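Local coordinates for protein formate dehydrogenase (Staphylococcus aureus, PDB 6TTB) that oxidises formate with NAD as the electron acceptor, probably yielding carbon dioxide by hydride transfer to the nicotinamide ring, at residues S142-V147 and G197-L202; K189-F194 and F210-Q215. All coordinates share one frame; numbering follows the deposited sequence.

In the fold
Both contacts border the bound NAD, and their centres lie about 16 Å apart. Along the sequence their segments alternate: 142-147 begins helix 144-160; after two more helices, 189-194 holds strand 190-194; 197-202 begins helix 198-207; and 210-215 leads into strand 213-217. Contact 2 thus pairs the two strands of a beta-alpha-beta unit in the seven-stranded parallel sheet, while contact 1 packs the start of its helix against helix 144-160. The two contacts meet where G200 CA lies 3.7 Å from I193 CG2. They serve one cofactor: contact 1 holds the diphosphate and borders the nicotinamide, and F194 of contact 2 reaches the adenine.

Contact 1 of 2, residues S142-V147 and G197-L202; sequences SNTVSV and GRIGQL. With NAD (nicotinamide-adenine-dinucleotide), chain C.
T144 fits its side chain between I199 and L202, so that the first turns of helices 144-160 and 198-207 meet through apolar atoms. Its CB lies 3.7 Å from L202 CD1 and 3.9 Å from I199 CG1. The hydroxyl, set between the backbone N and the carbonyl carbon (chi1 52°), is bonded back to G141 O, which lets a threonine present carbon to its neighbours. V145, the next residue, adds a looser touch, its CG2 4.3 Å from L202 CD1; one turn on from T144, V147 CG1 comes within 4.1 Å of I199 CG2. T144 and V147 pass I199 at an angle, and no hydrogen bond joins the segments.

Polar contacts go to the NAD diphosphate instead. R198 N bonds to O2A at 2.6 Å and I199 N to O2N at 2.8 Å, each almost straight (167°), one phosphate to each amide. These are amides of the first helical turn, whose dipole would favour the negative charge. G197, at the N-cap position, has no side chain and lets the dinucleotide run close over the backbone.

Against the cofactor's carbon skeleton, I199 CD1 packs by C5D and O5D. V147 divides its branches: with CG1 turned to I199, CG2 meets C3N and C4N of the nicotinamide, C4N being the hydride-accepting carbon in NAD enzymes. N143 OD1 approaches C4N and C5N, while its ND2 is held by G327 O. The strand-turn-helix with glycines G195, G197 and G200 fits the GxGxxG loop of a Rossmann fold, here gripping the NAD diphosphate.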
ATOM      1  N   SER A 142       5.415  15.924  15.264  1.00 29.90           N
ATOM      2  CA  SER A 142       5.915  16.463  14.030  1.00 28.35           C
ATOM      3  C   SER A 142       5.654  15.542  12.811  1.00 29.45           C
ATOM      4  O   SER A 142       5.771  16.017  11.652  1.00 28.55           O
ATOM      5  CB  SER A 142       7.335  16.760  14.199  1.00 25.10           C
ATOM      6  OG  SER A 142       8.067  15.554  14.162  1.00 36.35           O
ATOM      7  N   ASN A 143       5.349  14.233  13.044  1.00 25.16           N
ATOM      8  CA  ASN A 143       5.266  13.275  11.925  1.00 24.04           C
ATOM      9  C   ASN A 143       4.286  12.129  12.222  1.00 21.65           C
ATOM     10  O   ASN A 143       4.301  11.046  11.609  1.00 25.88           O
ATOM     11  CB  ASN A 143       6.630  12.769  11.530  1.00 26.22           C
ATOM     12  CG  ASN A 143       7.315  12.116  12.707  1.00 30.82           C
ATOM     13  OD1 ASN A 143       6.648  11.609  13.629  1.00 30.13           O
ATOM     14  ND2 ASN A 143       8.637  12.068  12.657  1.00 30.51           N
ATOM     15  N   THR A 144       3.355  12.408  13.086  1.00 19.89           N
ATOM     16  CA  THR A 144       2.341  11.437  13.392  1.00 18.28           C
ATOM     17  C   THR A 144       1.596  11.072  12.120  1.00 17.88           C
ATOM     18  O   THR A 144       1.474   9.912  11.825  1.00 15.36           O
ATOM     19  CB  THR A 144       1.525  11.941  14.578  1.00 24.61           C
ATOM     20  OG1 THR A 144       1.056  13.286  14.338  1.00 25.93           O
ATOM     21  CG2 THR A 144       2.384  11.961  15.828  1.00 21.31           C
ATOM     22  N   VAL A 145       1.133  12.081  11.332  1.00 18.23           N
ATOM     23  CA  VAL A 145       0.226  11.777  10.222  1.00 14.78           C
ATOM     24  C   VAL A 145       0.952  10.953   9.184  1.00 16.08           C
ATOM     25  O   VAL A 145       0.375   9.998   8.598  1.00 16.16           O
ATOM     26  CB  VAL A 145      -0.304  13.002   9.540  1.00 13.84           C
ATOM     27  CG1 VAL A 145      -1.030  12.590   8.284  1.00 14.79           C
ATOM     28  CG2 VAL A 145      -1.193  13.810  10.447  1.00 15.89           C
ATOM     29  N   SER A 146       2.187  11.392   8.908  1.00 14.28           N
ATOM     30  CA  SER A 146       3.018  10.706   7.952  1.00 13.84           C
ATOM     31  C   SER A 146       3.007   9.231   8.245  1.00 15.56           C
ATOM     32  O   SER A 146       2.867   8.418   7.314  1.00 18.12           O
ATOM     33  CB  SER A 146       4.409  11.219   7.983  1.00 12.91           C
ATOM     34  OG  SER A 146       5.119  10.815   6.827  1.00 10.95           O
ATOM     35  N   VAL A 147       3.230   8.889   9.524  1.00 14.73           N
ATOM     36  CA  VAL A 147       3.404   7.490   9.908  1.00 14.32           C
ATOM     37  C   VAL A 147       2.068   6.766   9.755  1.00 14.96           C
ATOM     38  O   VAL A 147       2.020   5.646   9.228  1.00 23.77           O
ATOM     39  CB  VAL A 147       4.043   7.362  11.313  1.00 16.22           C
ATOM     40  CG1 VAL A 147       4.132   5.953  11.802  1.00 15.63           C
ATOM     41  CG2 VAL A 147       5.421   7.997  11.340  1.00 17.16           C
ATOM     42  N   GLY A 197      -2.871   5.493  20.648  1.00 18.01           N
ATOM     43  CA  GLY A 197      -2.513   6.863  20.943  1.00 16.52           C
ATOM     44  C   GLY A 197      -2.815   7.761  19.760  1.00 20.35           C
ATOM     45  O   GLY A 197      -3.814   7.531  19.026  1.00 23.23           O
ATOM     46  N   ARG A 198      -1.924   8.761  19.558  1.00 18.97           N
ATOM     47  CA  ARG A 198      -2.065   9.710  18.465  1.00 16.89           C
ATOM     48  C   ARG A 198      -2.123   8.938  17.142  1.00 19.39           C
ATOM     49  O   ARG A 198      -3.135   8.994  16.436  1.00 23.10           O
ATOM     50  CB  ARG A 198      -1.000  10.814  18.578  1.00 17.60           C
ATOM     51  N   ILE A 199      -1.072   8.130  16.847  1.00 17.88           N
ATOM     52  CA  ILE A 199      -0.968   7.495  15.539  1.00 15.36           C
ATOM     53  C   ILE A 199      -1.971   6.345  15.448  1.00 17.90           C
ATOM     54  O   ILE A 199      -2.487   5.992  14.374  1.00 18.28           O
ATOM     55  CB  ILE A 199       0.451   7.023  15.272  1.00 12.56           C
ATOM     56  CG1 ILE A 199       1.437   8.130  15.515  1.00 12.83           C
ATOM     57  CG2 ILE A 199       0.617   6.481  13.871  1.00 10.93           C
ATOM     58  CD1 ILE A 199       2.904   7.621  15.472  1.00 15.08           C
ATOM     59  N   GLY A 200      -2.214   5.688  16.550  1.00 19.16           N
ATOM     60  CA  GLY A 200      -3.185   4.620  16.429  1.00 20.69           C
ATOM     61  C   GLY A 200      -4.523   5.144  15.919  1.00 18.79           C
ATOM     62  O   GLY A 200      -5.219   4.454  15.128  1.00 15.21           O
ATOM     63  N   GLN A 201      -4.896   6.335  16.468  1.00 22.17           N
ATOM     64  CA  GLN A 201      -6.169   6.998  16.219  1.00 21.18           C
ATOM     65  C   GLN A 201      -6.222   7.609  14.805  1.00 21.89           C
ATOM     66  O   GLN A 201      -7.265   7.562  14.129  1.00 18.42           O
ATOM     67  CB  GLN A 201      -6.395   7.987  17.313  1.00 19.10           C
ATOM     68  CG  GLN A 201      -7.148   7.351  18.477  1.00 30.86           C
ATOM     69  CD  GLN A 201      -7.180   8.263  19.679  1.00 29.23           C
ATOM     70  OE1 GLN A 201      -7.468   9.460  19.548  1.00 29.94           O
ATOM     71  NE2 GLN A 201      -6.678   7.768  20.803  1.00 27.05           N
ATOM     72  N   LEU A 202      -5.082   8.138  14.355  1.00 20.97           N
ATOM     73  CA  LEU A 202      -4.998   8.698  13.027  1.00 24.92           C
ATOM     74  C   LEU A 202      -5.216   7.564  12.028  1.00 29.53           C
ATOM     75  O   LEU A 202      -5.809   7.742  10.954  1.00 39.02           O
ATOM     76  CB  LEU A 202      -3.631   9.355  12.827  1.00 22.03           C
ATOM     77  CG  LEU A 202      -3.456  10.712  13.507  1.00 19.40           C
ATOM     78  CD1 LEU A 202      -1.947  11.093  13.635  1.00 21.23           C
ATOM     79  CD2 LEU A 202      -4.187  11.749  12.751  1.00 15.24           C
TER
HETATM   80  PA  NAD C 401       1.342   7.773  21.570  1.00 52.06           P
HETATM   81  O1A NAD C 401       1.941   7.960  22.923  1.00 54.80           O
HETATM   82  O2A NAD C 401       0.266   8.702  21.039  1.00 45.39           O
HETATM   83  O5B NAD C 401       0.907   6.236  21.360  1.00 58.43           O
HETATM   84  C5B NAD C 401       1.349   5.196  22.256  1.00 50.36           C
HETATM   85  C4B NAD C 401       0.138   4.649  22.969  1.00 57.87           C
HETATM   86  O4B NAD C 401       0.364   3.244  23.185  1.00 58.39           O
HETATM   87  C3B NAD C 401      -0.165   5.283  24.348  1.00 59.55           C
HETATM   88  O3B NAD C 401      -1.305   6.141  24.404  1.00 42.65           O
HETATM   89  C2B NAD C 401      -0.309   4.101  25.314  1.00 63.37           C
HETATM   90  O2B NAD C 401      -1.529   4.108  26.026  1.00 56.97           O
HETATM   91  C1B NAD C 401      -0.129   2.852  24.439  1.00 56.33           C
HETATM   92  N9A NAD C 401       0.756   1.851  25.045  1.00 55.64           N
HETATM   93  C8A NAD C 401       1.595   2.039  26.136  1.00 45.00           C
HETATM   94  N7A NAD C 401       2.147   0.929  26.568  1.00 39.21           N
HETATM   95  C5A NAD C 401       1.571  -0.075  25.789  1.00 52.10           C
HETATM   96  C6A NAD C 401       1.690  -1.495  25.789  1.00 45.12           C
HETATM   97  N6A NAD C 401       2.392  -2.190  26.666  1.00 39.47           N
HETATM   98  N1A NAD C 401       0.905  -2.184  24.923  1.00 53.83           N
HETATM   99  C2A NAD C 401       0.146  -1.493  24.057  1.00 45.90           C
HETATM  100  N3A NAD C 401      -0.012  -0.172  23.936  1.00 39.81           N
HETATM  101  C4A NAD C 401       0.721   0.491  24.837  1.00 51.37           C
HETATM  102  O3  NAD C 401       2.513   7.804  20.544  1.00 50.79           O
HETATM  103  PN  NAD C 401       2.290   7.927  19.004  1.00 40.39           P
HETATM  104  O1N NAD C 401       2.526   9.375  18.664  1.00 49.67           O
HETATM  105  O2N NAD C 401       0.979   7.297  18.635  1.00 34.82           O
HETATM  106  O5D NAD C 401       3.515   7.011  18.470  1.00 47.43           O
HETATM  107  C5D NAD C 401       3.275   5.601  18.178  1.00 49.08           C
HETATM  108  C4D NAD C 401       4.608   4.954  18.026  1.00 53.44           C
HETATM  109  O4D NAD C 401       5.055   5.172  16.666  1.00 43.57           O
HETATM  110  C3D NAD C 401       5.673   5.557  18.972  1.00 57.97           C
HETATM  111  O3D NAD C 401       6.087   4.650  19.982  1.00 70.15           O
HETATM  112  C2D NAD C 401       6.800   6.018  18.042  1.00 54.30           C
HETATM  113  O2D NAD C 401       8.107   5.577  18.387  1.00 49.84           O
HETATM  114  C1D NAD C 401       6.430   5.488  16.669  1.00 47.46           C
HETATM  115  N1N NAD C 401       6.700   6.527  15.664  1.00 36.45           N
HETATM  116  C2N NAD C 401       7.547   6.226  14.553  1.00 38.54           C
HETATM  117  C3N NAD C 401       7.819   7.206  13.572  1.00 33.32           C
HETATM  118  C7N NAD C 401       8.468   6.813  12.244  1.00 35.01           C
HETATM  119  O7N NAD C 401       9.108   7.663  11.625  1.00 34.37           O
HETATM  120  N7N NAD C 401       8.301   5.560  11.776  1.00 36.40           N
HETATM  121  C4N NAD C 401       7.421   8.565  13.855  1.00 37.05           C
HETATM  122  C5N NAD C 401       6.613   8.848  14.977  1.00 37.60           C
HETATM  123  C6N NAD C 401       6.290   7.819  15.884  1.00 37.32           C

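Contact 2 of 2, residues K189-F194 and F210-Q215; sequences KTIGIF and FNVTLQ. With NAD (nicotinamide-adenine-dinucleotide), chain C.
K189 O and T213 N open the strand pairing with a bent hydrogen bond: at 3.0 Å its N-H...O angle is only 130°, and the donor is tilted out of the carbonyl plane. V212 CG2 lies beside the same carbonyl oxygen. The rungs that follow are straighter. I191 serves the neighbouring strand with both its polar atoms, its N bonding to T213 O at 2.7 Å and its O receiving Q215 N at 2.9 Å (165°). I193 N then donates to Q215 O at 2.7 Å, and G192 CA leans on that oxygen through a CA-H...O contact.

This alternation is that of a parallel ladder; here it joins the two strands of the beta-alpha-beta unit whose connecting helix is 198-207, as in the Rossmann fold. On the face beneath that helix, I191 CB packs 4.0 Å from L214 CD2, and I193 CD1 touches L214 CD1 at 4.2 Å; branched aliphatic chains suit this buried layer, where I191 also meets L207 and L214 meets A204.

The other face carries T190, T213 and Q215. T190 and T213 lie side by side, with OG1 of T190 3.8 Å from CB of T213. T190 CG2, anti to the backbone N, packs against the extended Q215 chain, whose NE2 is bonded to S239 OG. At the strand's end the F194 ring covers C2A of the NAD adenine with one face, near its rim.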
ATOM      1  N   LYS A 189     -12.243  -6.766   6.266  1.00 20.59           N
ATOM      2  CA  LYS A 189     -11.266  -7.406   7.120  1.00 18.44           C
ATOM      3  C   LYS A 189     -11.331  -6.780   8.506  1.00 21.04           C
ATOM      4  O   LYS A 189     -11.773  -5.615   8.665  1.00 18.72           O
ATOM      5  CB  LYS A 189      -9.860  -7.228   6.556  1.00 24.11           C
ATOM      6  CG  LYS A 189      -9.651  -7.713   5.120  1.00 23.43           C
ATOM      7  CD  LYS A 189      -9.088  -9.096   5.048  1.00 23.81           C
ATOM      8  CE  LYS A 189      -9.383  -9.774   3.729  1.00 25.27           C
ATOM      9  NZ  LYS A 189     -10.652  -9.253   3.195  1.00 27.85           N
ATOM     10  N   THR A 190     -10.833  -7.524   9.521  1.00 17.86           N
ATOM     11  CA  THR A 190     -10.794  -6.949  10.862  1.00 17.46           C
ATOM     12  C   THR A 190      -9.387  -6.544  11.183  1.00 15.85           C
ATOM     13  O   THR A 190      -8.492  -7.379  11.135  1.00 18.00           O
ATOM     14  CB  THR A 190     -11.299  -7.930  11.929  1.00 20.03           C
ATOM     15  OG1 THR A 190     -12.617  -8.393  11.548  1.00 25.03           O
ATOM     16  CG2 THR A 190     -11.277  -7.378  13.343  1.00 13.94           C
ATOM     17  N   ILE A 191      -9.202  -5.266  11.512  1.00 14.31           N
ATOM     18  CA  ILE A 191      -7.862  -4.759  11.779  1.00 15.39           C
ATOM     19  C   ILE A 191      -7.698  -4.429  13.254  1.00 16.86           C
ATOM     20  O   ILE A 191      -8.471  -3.651  13.815  1.00 20.46           O
ATOM     21  CB  ILE A 191      -7.466  -3.541  10.891  1.00 14.42           C
ATOM     22  CG1 ILE A 191      -7.679  -3.779   9.391  1.00 13.83           C
ATOM     23  CG2 ILE A 191      -6.036  -3.197  11.149  1.00 11.67           C
ATOM     24  CD1 ILE A 191      -7.379  -5.198   8.962  1.00 14.73           C
ATOM     25  N   GLY A 192      -6.594  -4.922  13.834  1.00 18.58           N
ATOM     26  CA  GLY A 192      -6.288  -4.683  15.228  1.00 17.31           C
ATOM     27  C   GLY A 192      -5.210  -3.633  15.335  1.00 19.66           C
ATOM     28  O   GLY A 192      -4.179  -3.735  14.654  1.00 21.20           O
ATOM     29  N   ILE A 193      -5.515  -2.560  16.089  1.00 19.21           N
ATOM     30  CA  ILE A 193      -4.563  -1.476  16.296  1.00 21.07           C
ATOM     31  C   ILE A 193      -3.983  -1.647  17.684  1.00 21.27           C
ATOM     32  O   ILE A 193      -4.671  -1.417  18.664  1.00 22.57           O
ATOM     33  CB  ILE A 193      -5.215  -0.057  16.073  1.00 20.89           C
ATOM     34  CG1 ILE A 193      -5.639   0.194  14.611  1.00 18.22           C
ATOM     35  CG2 ILE A 193      -4.336   1.068  16.581  1.00 15.42           C
ATOM     36  CD1 ILE A 193      -7.123   0.416  14.477  1.00 18.41           C
ATOM     37  N   PHE A 194      -2.728  -2.098  17.744  1.00 22.01           N
ATOM     38  CA  PHE A 194      -2.036  -2.220  19.003  1.00 19.84           C
ATOM     39  C   PHE A 194      -1.446  -0.874  19.381  1.00 24.65           C
ATOM     40  O   PHE A 194      -0.428  -0.481  18.854  1.00 35.87           O
ATOM     41  CB  PHE A 194      -0.916  -3.207  18.850  1.00 18.34           C
ATOM     42  CG  PHE A 194      -0.132  -3.428  20.107  1.00 20.16           C
ATOM     43  CD1 PHE A 194      -0.697  -4.111  21.197  1.00 20.47           C
ATOM     44  CD2 PHE A 194       1.188  -2.991  20.199  1.00 17.27           C
ATOM     45  CE1 PHE A 194       0.042  -4.313  22.355  1.00 18.37           C
ATOM     46  CE2 PHE A 194       1.955  -3.259  21.320  1.00 15.99           C
ATOM     47  CZ  PHE A 194       1.367  -3.864  22.418  1.00 18.75           C
ATOM     48  N   PHE A 210     -12.933   2.369   4.792  1.00 22.40           N
ATOM     49  CA  PHE A 210     -12.602   1.312   3.843  1.00 24.17           C
ATOM     50  C   PHE A 210     -13.422   0.084   4.148  1.00 25.01           C
ATOM     51  O   PHE A 210     -13.268  -0.947   3.479  1.00 21.03           O
ATOM     52  CB  PHE A 210     -11.163   0.880   4.002  1.00 24.08           C
ATOM     53  CG  PHE A 210     -10.183   1.672   3.209  1.00 23.80           C
ATOM     54  CD1 PHE A 210      -9.883   1.315   1.896  1.00 27.93           C
ATOM     55  CD2 PHE A 210      -9.548   2.771   3.767  1.00 22.08           C
ATOM     56  CE1 PHE A 210      -8.973   2.066   1.148  1.00 30.60           C
ATOM     57  CE2 PHE A 210      -8.640   3.527   3.029  1.00 21.14           C
ATOM     58  CZ  PHE A 210      -8.319   3.153   1.737  1.00 28.61           C
ATOM     59  N   ASN A 211     -14.217   0.191   5.219  1.00 25.42           N
ATOM     60  CA  ASN A 211     -15.290  -0.748   5.470  1.00 27.67           C
ATOM     61  C   ASN A 211     -14.714  -2.076   5.943  1.00 27.95           C
ATOM     62  O   ASN A 211     -14.726  -3.098   5.248  1.00 27.96           O
ATOM     63  CB  ASN A 211     -16.232  -0.915   4.284  1.00 29.82           C
ATOM     64  CG  ASN A 211     -17.533  -1.514   4.737  1.00 33.66           C
ATOM     65  OD1 ASN A 211     -18.069  -2.411   4.070  1.00 35.55           O
ATOM     66  ND2 ASN A 211     -18.035  -1.044   5.889  1.00 29.87           N
ATOM     67  N   VAL A 212     -14.452  -2.089   7.218  1.00 27.35           N
ATOM     68  CA  VAL A 212     -13.426  -2.874   7.844  1.00 28.69           C
ATOM     69  C   VAL A 212     -13.808  -2.803   9.323  1.00 24.62           C
ATOM     70  O   VAL A 212     -14.310  -1.784   9.742  1.00 31.57           O
ATOM     71  CB  VAL A 212     -12.037  -2.214   7.513  1.00 28.84           C
ATOM     72  CG1 VAL A 212     -11.353  -1.534   8.673  1.00 22.02           C
ATOM     73  CG2 VAL A 212     -11.086  -3.122   6.741  1.00 26.61           C
ATOM     74  N   THR A 213     -13.745  -3.905  10.049  1.00 20.27           N
ATOM     75  CA  THR A 213     -13.915  -3.810  11.481  1.00 21.86           C
ATOM     76  C   THR A 213     -12.586  -3.459  12.161  1.00 22.32           C
ATOM     77  O   THR A 213     -11.585  -4.136  11.930  1.00 22.69           O
ATOM     78  CB  THR A 213     -14.495  -5.096  12.046  1.00 21.52           C
ATOM     79  OG1 THR A 213     -15.825  -5.095  11.552  1.00 24.08           O
ATOM     80  CG2 THR A 213     -14.526  -5.083  13.553  1.00 19.43           C
ATOM     81  N   LEU A 214     -12.596  -2.379  12.962  1.00 18.25           N
ATOM     82  CA  LEU A 214     -11.464  -1.970  13.758  1.00 18.65           C
ATOM     83  C   LEU A 214     -11.630  -2.479  15.180  1.00 22.82           C
ATOM     84  O   LEU A 214     -12.654  -2.212  15.820  1.00 23.90           O
ATOM     85  CB  LEU A 214     -11.437  -0.445  13.772  1.00 17.39           C
ATOM     86  CG  LEU A 214     -11.222   0.158  12.406  1.00 17.12           C
ATOM     87  CD1 LEU A 214     -10.658   1.549  12.519  1.00 16.55           C
ATOM     88  CD2 LEU A 214     -10.264  -0.723  11.626  1.00 24.15           C
ATOM     89  N   GLN A 215     -10.560  -3.094  15.709  1.00 21.77           N
ATOM     90  CA  GLN A 215     -10.354  -3.263  17.141  1.00 20.08           C
ATOM     91  C   GLN A 215      -9.026  -2.598  17.539  1.00 19.04           C
ATOM     92  O   GLN A 215      -8.085  -2.581  16.782  1.00 21.80           O
ATOM     93  CB  GLN A 215     -10.050  -4.719  17.433  1.00 23.43           C
ATOM     94  CG  GLN A 215     -11.136  -5.703  17.103  1.00 21.18           C
ATOM     95  CD  GLN A 215     -10.634  -7.123  17.200  1.00 18.80           C
ATOM     96  OE1 GLN A 215      -9.521  -7.417  16.835  1.00 16.80           O
ATOM     97  NE2 GLN A 215     -11.512  -8.039  17.566  1.00 22.80           N
TER
HETATM   98  PA  NAD C 401       1.342   7.773  21.570  1.00 52.06           P
HETATM   99  O1A NAD C 401       1.941   7.960  22.923  1.00 54.80           O
HETATM  100  O2A NAD C 401       0.266   8.702  21.039  1.00 45.39           O
HETATM  101  O5B NAD C 401       0.907   6.236  21.360  1.00 58.43           O
HETATM  102  C5B NAD C 401       1.349   5.196  22.256  1.00 50.36           C
HETATM  103  C4B NAD C 401       0.138   4.649  22.969  1.00 57.87           C
HETATM  104  O4B NAD C 401       0.364   3.244  23.185  1.00 58.39           O
HETATM  105  C3B NAD C 401      -0.165   5.283  24.348  1.00 59.55           C
HETATM  106  O3B NAD C 401      -1.305   6.141  24.404  1.00 42.65           O
HETATM  107  C2B NAD C 401      -0.309   4.101  25.314  1.00 63.37           C
HETATM  108  O2B NAD C 401      -1.529   4.108  26.026  1.00 56.97           O
HETATM  109  C1B NAD C 401      -0.129   2.852  24.439  1.00 56.33           C
HETATM  110  N9A NAD C 401       0.756   1.851  25.045  1.00 55.64           N
HETATM  111  C8A NAD C 401       1.595   2.039  26.136  1.00 45.00           C
HETATM  112  N7A NAD C 401       2.147   0.929  26.568  1.00 39.21           N
HETATM  113  C5A NAD C 401       1.571  -0.075  25.789  1.00 52.10           C
HETATM  114  C6A NAD C 401       1.690  -1.495  25.789  1.00 45.12           C
HETATM  115  N6A NAD C 401       2.392  -2.190  26.666  1.00 39.47           N
HETATM  116  N1A NAD C 401       0.905  -2.184  24.923  1.00 53.83           N
HETATM  117  C2A NAD C 401       0.146  -1.493  24.057  1.00 45.90           C
HETATM  118  N3A NAD C 401      -0.012  -0.172  23.936  1.00 39.81           N
HETATM  119  C4A NAD C 401       0.721   0.491  24.837  1.00 51.37           C
HETATM  120  O3  NAD C 401       2.513   7.804  20.544  1.00 50.79           O
HETATM  121  PN  NAD C 401       2.290   7.927  19.004  1.00 40.39           P
HETATM  122  O1N NAD C 401       2.526   9.375  18.664  1.00 49.67           O
HETATM  123  O2N NAD C 401       0.979   7.297  18.635  1.00 34.82           O
HETATM  124  O5D NAD C 401       3.515   7.011  18.470  1.00 47.43           O
HETATM  125  C5D NAD C 401       3.275   5.601  18.178  1.00 49.08           C
HETATM  126  C4D NAD C 401       4.608   4.954  18.026  1.00 53.44           C
HETATM  127  O4D NAD C 401       5.055   5.172  16.666  1.00 43.57           O
HETATM  128  C3D NAD C 401       5.673   5.557  18.972  1.00 57.97           C
HETATM  129  O3D NAD C 401       6.087   4.650  19.982  1.00 70.15           O
HETATM  130  C2D NAD C 401       6.800   6.018  18.042  1.00 54.30           C
HETATM  131  O2D NAD C 401       8.107   5.577  18.387  1.00 49.84           O
HETATM  132  C1D NAD C 401       6.430   5.488  16.669  1.00 47.46           C
HETATM  133  N1N NAD C 401       6.700   6.527  15.664  1.00 36.45           N
HETATM  134  C2N NAD C 401       7.547   6.226  14.553  1.00 38.54           C
HETATM  135  C3N NAD C 401       7.819   7.206  13.572  1.00 33.32           C
HETATM  136  C7N NAD C 401       8.468   6.813  12.244  1.00 35.01           C
HETATM  137  O7N NAD C 401       9.108   7.663  11.625  1.00 34.37           O
HETATM  138  N7N NAD C 401       8.301   5.560  11.776  1.00 36.40           N
HETATM  139  C4N NAD C 401       7.421   8.565  13.855  1.00 37.05           C
HETATM  140  C5N NAD C 401       6.613   8.848  14.977  1.00 37.60           C
HETATM  141  C6N NAD C 401       6.290   7.819  15.884  1.00 37.32           C